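Local coordinates for protein diaminopimelate decarboxylase (Methanocaldococcus jannaschii, PDB 1TWI) that decarboxylates meso-diaminopimelate to L-lysine, the last step of lysine biosynthesis, as a homodimer that uses pyridoxal 5'-phosphate, at residues S137-I142 / V155-N160; I128-V133 / N203-H208; D326-A331 / M391-N396. All coordinates share one frame; numbering follows the deposited sequence.

Contact 1. Residues S137-I142 / V155-N160; sequences SELILI and VAFRIN
Leu139 CD1 lies 4.1 Å from both Phe157 CZ and Phe157 CE2. The methyl comes to the far end of the ring at a slant, neither squarely over a face nor at an edge. At chi1 174° the Leu139 branch extends away from the backbone N, which sends it out from the helix to the strand. The same methyl reaches Val155 CG2 more loosely, at 4.4 Å. One turn along, Ile142 meets the other branch of that valine. Ile142 CG2 is 3.9 Å from Val155 CG1, and Ile142 CD1 is 4.0 Å from the same CG1. The two side chains run side by side, pointing opposite ways, and no hydrogen bond crosses between helix and strand. This is the return half of a beta-alpha-beta crossover in the TIM barrel: strand 130-133, helix 136-149, strand 153-160. The helix segment runs at 169° to the strand segment, with the axes 10.9 Å apart. Ala196 and Met199 close over Leu139, and Ile193 and Val204 touch the Phe157 ring. On another side of the helix, Glu138 forms a salt bridge with Lys115 and accepts from the backbone N of Asp134. At the edge, Ser137 OG is hydrogen-bonded to His308 of the second subunit.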
loop_
_atom_site.group_PDB
_atom_site.type_symbol
_atom_site.label_atom_id
_atom_site.label_comp_id
_atom_site.label_asym_id
_atom_site.label_seq_id
_atom_site.Cartn_x
_atom_site.Cartn_y
_atom_site.Cartn_z
ATOM N N SER A 137 8.634 -20.967 -19.066
ATOM C CA SER A 137 9.850 -20.804 -18.261
ATOM C C SER A 137 9.624 -21.478 -16.905
ATOM O O SER A 137 10.487 -22.230 -16.400
ATOM C CB SER A 137 10.111 -19.317 -18.038
ATOM O OG SER A 137 11.312 -19.123 -17.288
ATOM N N GLU A 138 8.467 -21.194 -16.290
ATOM C CA GLU A 138 8.154 -21.825 -14.992
ATOM C C GLU A 138 8.071 -23.362 -15.142
ATOM O O GLU A 138 8.606 -24.120 -14.322
ATOM C CB GLU A 138 6.820 -21.282 -14.412
ATOM C CG GLU A 138 6.388 -22.027 -13.104
ATOM C CD GLU A 138 4.991 -21.640 -12.658
ATOM O OE1 GLU A 138 4.530 -20.541 -13.068
ATOM O OE2 GLU A 138 4.382 -22.430 -11.891
ATOM N N LEU A 139 7.389 -23.842 -16.186
ATOM C CA LEU A 139 7.284 -25.300 -16.388
ATOM C C LEU A 139 8.705 -25.921 -16.419
ATOM O O LEU A 139 8.956 -26.935 -15.742
ATOM C CB LEU A 139 6.556 -25.655 -17.725
ATOM C CG LEU A 139 6.535 -27.175 -18.059
ATOM C CD1 LEU A 139 5.653 -27.936 -17.064
ATOM C CD2 LEU A 139 6.020 -27.414 -19.498
ATOM N N ILE A 140 9.605 -25.315 -17.190
ATOM C CA ILE A 140 10.995 -25.821 -17.301
ATOM C C ILE A 140 11.673 -25.830 -15.915
ATOM O O ILE A 140 12.266 -26.844 -15.495
ATOM C CB ILE A 140 11.804 -24.976 -18.378
ATOM C CG1 ILE A 140 11.173 -25.217 -19.774
ATOM C CG2 ILE A 140 13.353 -25.367 -18.401
ATOM C CD1 ILE A 140 11.768 -24.333 -20.854
ATOM N N LEU A 141 11.517 -24.753 -15.159
ATOM C CA LEU A 141 12.130 -24.700 -13.845
ATOM C C LEU A 141 11.545 -25.743 -12.911
ATOM O O LEU A 141 12.263 -26.399 -12.120
ATOM C CB LEU A 141 11.990 -23.275 -13.255
ATOM C CG LEU A 141 12.408 -23.152 -11.773
ATOM C CD1 LEU A 141 13.916 -23.427 -11.620
ATOM C CD2 LEU A 141 12.104 -21.710 -11.297
ATOM N N ILE A 142 10.231 -25.960 -12.983
ATOM C CA ILE A 142 9.633 -26.964 -12.098
ATOM C C ILE A 142 10.142 -28.381 -12.451
ATOM O O ILE A 142 10.456 -29.187 -11.555
ATOM C CB ILE A 142 8.068 -26.974 -12.221
ATOM C CG1 ILE A 142 7.486 -25.697 -11.552
ATOM C CG2 ILE A 142 7.494 -28.225 -11.609
ATOM C CD1 ILE A 142 5.964 -25.440 -11.939
ATOM N N VAL A 155 1.482 -30.616 -12.120
ATOM C CA VAL A 155 1.325 -29.316 -12.761
ATOM C C VAL A 155 -0.027 -29.146 -13.444
ATOM O O VAL A 155 -0.491 -30.059 -14.127
ATOM C CB VAL A 155 2.449 -28.970 -13.824
ATOM C CG1 VAL A 155 3.858 -28.678 -13.067
ATOM C CG2 VAL A 155 2.621 -30.120 -14.833
ATOM N N ALA A 156 -0.649 -27.985 -13.176
ATOM C CA ALA A 156 -1.885 -27.560 -13.816
ATOM C C ALA A 156 -1.378 -26.364 -14.666
ATOM O O ALA A 156 -0.231 -25.922 -14.513
ATOM C CB ALA A 156 -2.919 -27.098 -12.745
ATOM N N PHE A 157 -2.184 -25.850 -15.587
ATOM C CA PHE A 157 -1.721 -24.769 -16.419
ATOM C C PHE A 157 -2.694 -23.635 -16.384
ATOM O O PHE A 157 -3.894 -23.838 -16.626
ATOM C CB PHE A 157 -1.555 -25.297 -17.884
ATOM C CG PHE A 157 -0.493 -26.336 -18.001
ATOM C CD1 PHE A 157 -0.715 -27.633 -17.551
ATOM C CD2 PHE A 157 0.782 -25.964 -18.400
ATOM C CE1 PHE A 157 0.348 -28.559 -17.478
ATOM C CE2 PHE A 157 1.856 -26.885 -18.330
ATOM C CZ PHE A 157 1.644 -28.155 -17.876
ATOM N N ARG A 158 -2.205 -22.436 -16.075
ATOM C CA ARG A 158 -3.104 -21.268 -16.043
ATOM C C ARG A 158 -3.182 -20.790 -17.494
ATOM O O ARG A 158 -2.191 -20.378 -18.074
ATOM C CB ARG A 158 -2.531 -20.134 -15.172
ATOM C CG ARG A 158 -3.385 -18.879 -15.228
ATOM C CD ARG A 158 -2.910 -17.786 -14.237
ATOM N NE ARG A 158 -3.883 -16.681 -14.192
ATOM C CZ ARG A 158 -3.856 -15.693 -13.311
ATOM N NH1 ARG A 158 -2.895 -15.651 -12.393
ATOM N NH2 ARG A 158 -4.794 -14.747 -13.349
ATOM N N ILE A 159 -4.370 -20.856 -18.068
ATOM C CA ILE A 159 -4.564 -20.468 -19.462
ATOM C C ILE A 159 -5.379 -19.189 -19.590
ATOM O O ILE A 159 -6.181 -18.864 -18.702
ATOM C CB ILE A 159 -5.347 -21.567 -20.226
ATOM C CG1 ILE A 159 -6.741 -21.789 -19.550
ATOM C CG2 ILE A 159 -4.680 -22.960 -20.055
ATOM C CD1 ILE A 159 -7.636 -22.898 -20.280
ATOM N N ASN A 160 -5.209 -18.497 -20.720
ATOM C CA ASN A 160 -5.972 -17.280 -21.033
ATOM C C ASN A 160 -6.825 -17.718 -22.230
ATOM O O ASN A 160 -6.362 -17.690 -23.351
ATOM C CB ASN A 160 -5.006 -16.198 -21.425
ATOM C CG ASN A 160 -4.050 -15.904 -20.307
ATOM O OD1 ASN A 160 -4.406 -16.108 -19.145
ATOM N ND2 ASN A 160 -2.867 -15.409 -20.623
#

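Contact 2. Residues I128-V133 / N203-H208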
loop_
_atom_site.group_PDB
_atom_site.type_symbol
_atom_site.label_atom_id
_atom_site.label_comp_id
_atom_site.label_asym_id
_atom_site.label_seq_id
_atom_site.Cartn_x
_atom_site.Cartn_y
_atom_site.Cartn_z
ATOM N N ILE A 128 2.058 -30.402 -2.760
ATOM C CA ILE A 128 0.824 -29.676 -3.006
ATOM C C ILE A 128 0.092 -30.340 -4.173
ATOM O O ILE A 128 0.700 -31.039 -5.016
ATOM C CB ILE A 128 1.114 -28.199 -3.328
ATOM C CG1 ILE A 128 2.103 -28.069 -4.499
ATOM C CG2 ILE A 128 1.676 -27.489 -2.082
ATOM C CD1 ILE A 128 2.309 -26.555 -4.927
ATOM N N ARG A 129 -1.207 -30.147 -4.221
ATOM C CA ARG A 129 -2.023 -30.694 -5.317
ATOM C C ARG A 129 -1.483 -30.279 -6.716
ATOM O O ARG A 129 -1.434 -31.075 -7.658
ATOM C CB ARG A 129 -3.457 -30.179 -5.171
ATOM C CG ARG A 129 -4.444 -30.972 -6.077
ATOM C CD ARG A 129 -5.861 -30.270 -6.129
ATOM N NE ARG A 129 -6.746 -31.101 -6.946
ATOM C CZ ARG A 129 -7.394 -32.185 -6.517
ATOM N NH1 ARG A 129 -8.151 -32.884 -7.368
ATOM N NH2 ARG A 129 -7.335 -32.553 -5.232
ATOM N N ALA A 130 -1.107 -29.013 -6.851
ATOM C CA ALA A 130 -0.553 -28.536 -8.115
ATOM C C ALA A 130 0.050 -27.155 -8.093
ATOM O O ALA A 130 -0.368 -26.291 -7.314
ATOM C CB ALA A 130 -1.619 -28.513 -9.214
ATOM N N PHE A 131 1.030 -26.968 -8.969
ATOM C CA PHE A 131 1.527 -25.635 -9.247
ATOM C C PHE A 131 0.627 -25.250 -10.484
ATOM O O PHE A 131 0.534 -26.043 -11.459
ATOM C CB PHE A 131 2.955 -25.690 -9.768
ATOM C CG PHE A 131 3.968 -26.000 -8.700
ATOM C CD1 PHE A 131 4.512 -24.985 -7.925
ATOM C CD2 PHE A 131 4.353 -27.331 -8.461
ATOM C CE1 PHE A 131 5.435 -25.278 -6.922
ATOM C CE2 PHE A 131 5.290 -27.658 -7.445
ATOM C CZ PHE A 131 5.832 -26.627 -6.679
ATOM N N ASN A 132 -0.013 -24.069 -10.462
ATOM C CA ASN A 132 -0.763 -23.610 -11.638
ATOM C C ASN A 132 0.296 -22.844 -12.427
ATOM O O ASN A 132 0.590 -21.687 -12.130
ATOM C CB ASN A 132 -1.918 -22.684 -11.220
ATOM C CG ASN A 132 -3.028 -23.429 -10.455
ATOM O OD1 ASN A 132 -3.167 -24.658 -10.568
ATOM N ND2 ASN A 132 -3.863 -22.668 -9.702
ATOM N N VAL A 133 0.862 -23.503 -13.438
ATOM C CA VAL A 133 1.967 -22.973 -14.240
ATOM C C VAL A 133 1.586 -21.787 -15.043
ATOM O O VAL A 133 0.609 -21.826 -15.778
ATOM C CB VAL A 133 2.520 -24.039 -15.195
ATOM C CG1 VAL A 133 3.614 -23.440 -16.094
ATOM C CG2 VAL A 133 3.065 -25.204 -14.374
ATOM N N ASN A 203 3.723 -34.149 -13.778
ATOM C CA ASN A 203 2.511 -34.889 -13.979
ATOM C C ASN A 203 1.407 -33.854 -14.226
ATOM O O ASN A 203 1.075 -33.075 -13.311
ATOM C CB ASN A 203 2.234 -35.692 -12.698
ATOM C CG ASN A 203 0.886 -36.362 -12.698
ATOM O OD1 ASN A 203 0.081 -36.145 -11.771
ATOM N ND2 ASN A 203 0.627 -37.172 -13.692
ATOM N N VAL A 204 0.860 -33.868 -15.448
ATOM C CA VAL A 204 -0.203 -32.947 -15.904
ATOM C C VAL A 204 -1.507 -33.298 -15.229
ATOM O O VAL A 204 -2.028 -34.393 -15.474
ATOM C CB VAL A 204 -0.391 -33.047 -17.460
ATOM C CG1 VAL A 204 -1.546 -32.105 -17.911
ATOM C CG2 VAL A 204 0.907 -32.602 -18.173
ATOM N N VAL A 205 -2.052 -32.399 -14.407
ATOM C CA VAL A 205 -3.311 -32.686 -13.694
ATOM C C VAL A 205 -4.487 -31.678 -13.922
ATOM O O VAL A 205 -5.582 -31.911 -13.435
ATOM C CB VAL A 205 -3.145 -32.735 -12.122
ATOM C CG1 VAL A 205 -2.240 -33.894 -11.681
ATOM C CG2 VAL A 205 -2.631 -31.385 -11.613
ATOM N N GLY A 206 -4.287 -30.575 -14.627
ATOM C CA GLY A 206 -5.435 -29.697 -14.819
ATOM C C GLY A 206 -5.165 -28.410 -15.556
ATOM O O GLY A 206 -4.026 -28.162 -16.025
ATOM N N VAL A 207 -6.210 -27.596 -15.707
ATOM C CA VAL A 207 -6.075 -26.268 -16.324
ATOM C C VAL A 207 -6.726 -25.304 -15.287
ATOM O O VAL A 207 -7.609 -25.698 -14.533
ATOM C CB VAL A 207 -6.826 -26.180 -17.689
ATOM C CG1 VAL A 207 -6.117 -27.083 -18.773
ATOM C CG2 VAL A 207 -8.257 -26.649 -17.491
ATOM N N HIS A 208 -6.275 -24.068 -15.273
ATOM C CA HIS A 208 -6.728 -23.045 -14.324
ATOM C C HIS A 208 -6.969 -21.763 -15.120
ATOM O O HIS A 208 -6.362 -21.529 -16.199
ATOM C CB HIS A 208 -5.599 -22.811 -13.296
ATOM C CG HIS A 208 -5.746 -21.557 -12.491
ATOM N ND1 HIS A 208 -5.119 -20.381 -12.824
ATOM C CD2 HIS A 208 -6.434 -21.302 -11.350
ATOM C CE1 HIS A 208 -5.401 -19.457 -11.917
ATOM N NE2 HIS A 208 -6.199 -19.993 -11.007
#
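Inside the TIM barrel, near the C-terminal ends of its strands, the amide of Asn132 lies over one face of the His208 ring. Asn132 ND2 sits 3.3 Å above the ring plane, displaced toward the rim. Its nearest ring atoms are His208 CD2 at 3.3 Å and His208 CG at 3.5 Å. The amide and ring planes are only 20° apart, although the Asn132 side chain lies roughly perpendicular to that of His208. A chi1 of 164° places the imidazole of His208 beside its own carbonyl carbon, which helps bring the ring under the amide. Each polar end is held from outside the pair. Asn132 ND2 donates to Asn111 OD1, and His208 NE2 is hydrogen-bonded to Glu290 OE1; both bonds limit how far the flat groups can turn. Glu290 is itself a cofactor-binding residue. Farther down the strands the contact is apolar: Ala130 CB is 3.9 Å from Val205 CG2. That same methyl is 4.1 Å from Arg129 O, while the guanidinium group of Arg129 is paired with Asp244. His208 also touches the bound pyridoxal 5'-phosphate. A cofactor held at the C-terminal mouth of the barrel is characteristic of the fold-type III pyridoxal-phosphate enzymes, to which this decarboxylase family belongs.

Contact 3. Residues D326-A331 / M391-N396; sequences DMMRPA and MANNYN
Met328 folds back to reach the segment 391-396. Its CG lies anti to the carbonyl carbon (chi1 -64°), and the chain bends again at chi2, -80°, and in the same sense at the next bond. These turns bring Met328 CG to 3.6 Å from Met391 O and carry the sulfur and end methyl to the side-chain amide of Asn393. Met328 comes across Asn393 nearly at right angles. No hydrogen bond joins the segments.

The contact ties the start of the short helix 329-333 to the irregular loop between strands 378-382 and 402-407. Both parts contribute residues to the lysine pockets of this fold-type III decarboxylase. Arg329 and Met391 line one pocket, and Met391 also packs on Met332 and Tyr333 of the short helix. Tyr395 lines a different bound lysine, together with Cys358 and Glu359, and its OH is hydrogen-bonded to Glu359 OE2. Its ring packs on Tyr387 of the second subunit, while Met391 packs on Tyr395 of that subunit. This exchange is consistent with each site drawing on both chains at the dimer interface.

Arg329 makes a cation-pi contact with Tyr255. Its backbone N points at the sulfur of Met327, which precedes the turn into the helix. That capping bond is weak: Arg329 N to Met327 SD is 3.7 Å, with an N-H...S angle of 150°. The backbones come closest at Asp326 and Ala392, whose CA atoms are 4.9 Å apart. The side chain of Asp326 leaves its backbone away from the loop, and its OD2 accepts from the backbone N of Gly323. The carbonyl of Asp326 faces the loop instead. Asp326 O takes a hydrogen bond from Tyr33 OH and rests 3.8 Å from Ala392 CB.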
loop_
_atom_site.group_PDB
_atom_site.type_symbol
_atom_site.label_atom_id
_atom_site.label_comp_id
_atom_site.label_asym_id
_atom_site.label_seq_id
_atom_site.Cartn_x
_atom_site.Cartn_y
_atom_site.Cartn_z
ATOM N N ASP A 326 -3.958 1.415 7.533
ATOM C CA ASP A 326 -4.737 0.304 8.145
ATOM C C ASP A 326 -5.621 -0.428 7.102
ATOM O O ASP A 326 -5.907 -1.634 7.240
ATOM C CB ASP A 326 -5.698 0.839 9.242
ATOM C CG ASP A 326 -4.973 1.646 10.323
ATOM O OD1 ASP A 326 -4.031 1.097 10.932
ATOM O OD2 ASP A 326 -5.348 2.814 10.557
ATOM N N MET A 327 -6.077 0.310 6.094
ATOM C CA MET A 327 -7.012 -0.224 5.109
ATOM C C MET A 327 -6.869 0.683 3.892
ATOM O O MET A 327 -7.368 1.811 3.873
ATOM C CB MET A 327 -8.419 -0.149 5.674
ATOM C CG MET A 327 -9.359 -1.222 5.080
ATOM S SD MET A 327 -10.016 -0.809 3.434
ATOM C CE MET A 327 -11.342 0.477 3.883
ATOM N N MET A 328 -6.180 0.165 2.887
ATOM C CA MET A 328 -5.814 0.921 1.700
ATOM C C MET A 328 -6.816 1.020 0.562
ATOM O O MET A 328 -6.543 1.761 -0.400
ATOM C CB MET A 328 -4.534 0.318 1.110
ATOM C CG MET A 328 -3.307 0.430 2.032
ATOM S SD MET A 328 -2.631 2.125 1.867
ATOM C CE MET A 328 -1.719 1.829 0.306
ATOM N N ARG A 329 -7.949 0.321 0.640
ATOM C CA ARG A 329 -8.837 0.307 -0.550
ATOM C C ARG A 329 -9.341 1.655 -1.045
ATOM O O ARG A 329 -9.242 1.945 -2.234
ATOM C CB ARG A 329 -10.040 -0.648 -0.391
ATOM C CG ARG A 329 -9.722 -2.119 -0.214
ATOM C CD ARG A 329 -11.064 -2.905 -0.405
ATOM N NE ARG A 329 -11.426 -2.976 -1.811
ATOM C CZ ARG A 329 -12.565 -2.560 -2.370
ATOM N NH1 ARG A 329 -13.554 -2.004 -1.693
ATOM N NH2 ARG A 329 -12.709 -2.736 -3.672
ATOM N N PRO A 330 -9.908 2.481 -0.157
ATOM C CA PRO A 330 -10.376 3.786 -0.663
ATOM C C PRO A 330 -9.249 4.667 -1.219
ATOM O O PRO A 330 -9.390 5.235 -2.319
ATOM C CB PRO A 330 -11.052 4.432 0.551
ATOM C CG PRO A 330 -11.535 3.209 1.389
ATOM C CD PRO A 330 -10.297 2.278 1.256
ATOM N N ALA A 331 -8.135 4.802 -0.490
ATOM C CA ALA A 331 -7.040 5.627 -0.979
ATOM C C ALA A 331 -6.437 5.165 -2.314
ATOM O O ALA A 331 -6.114 5.975 -3.209
ATOM C CB ALA A 331 -5.943 5.741 0.092
ATOM N N MET A 391 -3.227 -5.781 3.018
ATOM C CA MET A 391 -2.450 -4.742 2.318
ATOM C C MET A 391 -2.059 -3.645 3.301
ATOM O O MET A 391 -1.534 -2.613 2.880
ATOM C CB MET A 391 -3.266 -4.129 1.150
ATOM C CG MET A 391 -3.704 -5.179 0.091
ATOM S SD MET A 391 -4.477 -4.550 -1.446
ATOM C CE MET A 391 -3.112 -3.864 -2.262
ATOM N N ALA A 392 -2.302 -3.835 4.596
ATOM C CA ALA A 392 -1.975 -2.774 5.575
ATOM C C ALA A 392 -0.464 -2.497 5.586
ATOM O O ALA A 392 0.331 -3.388 5.244
ATOM C CB ALA A 392 -2.437 -3.208 6.989
ATOM N N ASN A 393 -0.038 -1.299 5.987
ATOM C CA ASN A 393 1.391 -1.055 5.996
ATOM C C ASN A 393 1.705 -0.061 7.109
ATOM O O ASN A 393 0.824 0.256 7.872
ATOM C CB ASN A 393 1.776 -0.489 4.653
ATOM C CG ASN A 393 0.889 0.672 4.267
ATOM O OD1 ASN A 393 0.052 0.573 3.338
ATOM N ND2 ASN A 393 1.030 1.760 4.963
ATOM N N ASN A 394 2.937 0.434 7.184
ATOM C CA ASN A 394 3.340 1.351 8.240
ATOM C C ASN A 394 3.524 2.773 7.736
ATOM O O ASN A 394 4.226 3.592 8.372
ATOM C CB ASN A 394 4.668 0.886 8.865
ATOM C CG ASN A 394 4.517 -0.399 9.673
ATOM O OD1 ASN A 394 3.572 -0.552 10.478
ATOM N ND2 ASN A 394 5.447 -1.300 9.506
ATOM N N TYR A 395 2.903 3.093 6.612
ATOM C CA TYR A 395 3.049 4.446 6.071
ATOM C C TYR A 395 2.752 5.532 7.102
ATOM O O TYR A 395 1.773 5.422 7.860
ATOM C CB TYR A 395 2.168 4.600 4.824
ATOM C CG TYR A 395 2.366 5.896 4.088
ATOM C CD1 TYR A 395 3.646 6.371 3.796
ATOM C CD2 TYR A 395 1.251 6.608 3.605
ATOM C CE1 TYR A 395 3.826 7.543 3.014
ATOM C CE2 TYR A 395 1.397 7.758 2.846
ATOM C CZ TYR A 395 2.708 8.223 2.552
ATOM O OH TYR A 395 2.862 9.385 1.826
ATOM N N ASN A 396 3.605 6.558 7.129
ATOM C CA ASN A 396 3.536 7.679 8.101
ATOM C C ASN A 396 3.970 7.162 9.485
ATOM O O ASN A 396 3.647 7.768 10.487
ATOM C CB ASN A 396 2.118 8.310 8.202
ATOM C CG ASN A 396 1.811 9.249 7.039
ATOM O OD1 ASN A 396 2.290 9.062 5.908
ATOM N ND2 ASN A 396 1.024 10.244 7.309
#

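How the contacts relate
All three contacts are buried, but in different surroundings. Contacts 1 and 2 share the TIM barrel, with centres 8 Å apart. Strand 153-160 runs between the two strands of contact 2. Contact 1 lies on the outer, helix-covered side of the barrel wall and is purely apolar. Contact 2 faces the interior and becomes polar near the cofactor. They meet directly: Arg158 CG is 3.3 Å from His208 ND1. Contact 3 lies about 33 Å from contact 1, between centres, and pairs loop and helix start through the Met328 and Asn393 side chains, Ala392 CB and backbone carbonyls. Contacts 1 and 3 both touch the second subunit, whereas contact 2 does not.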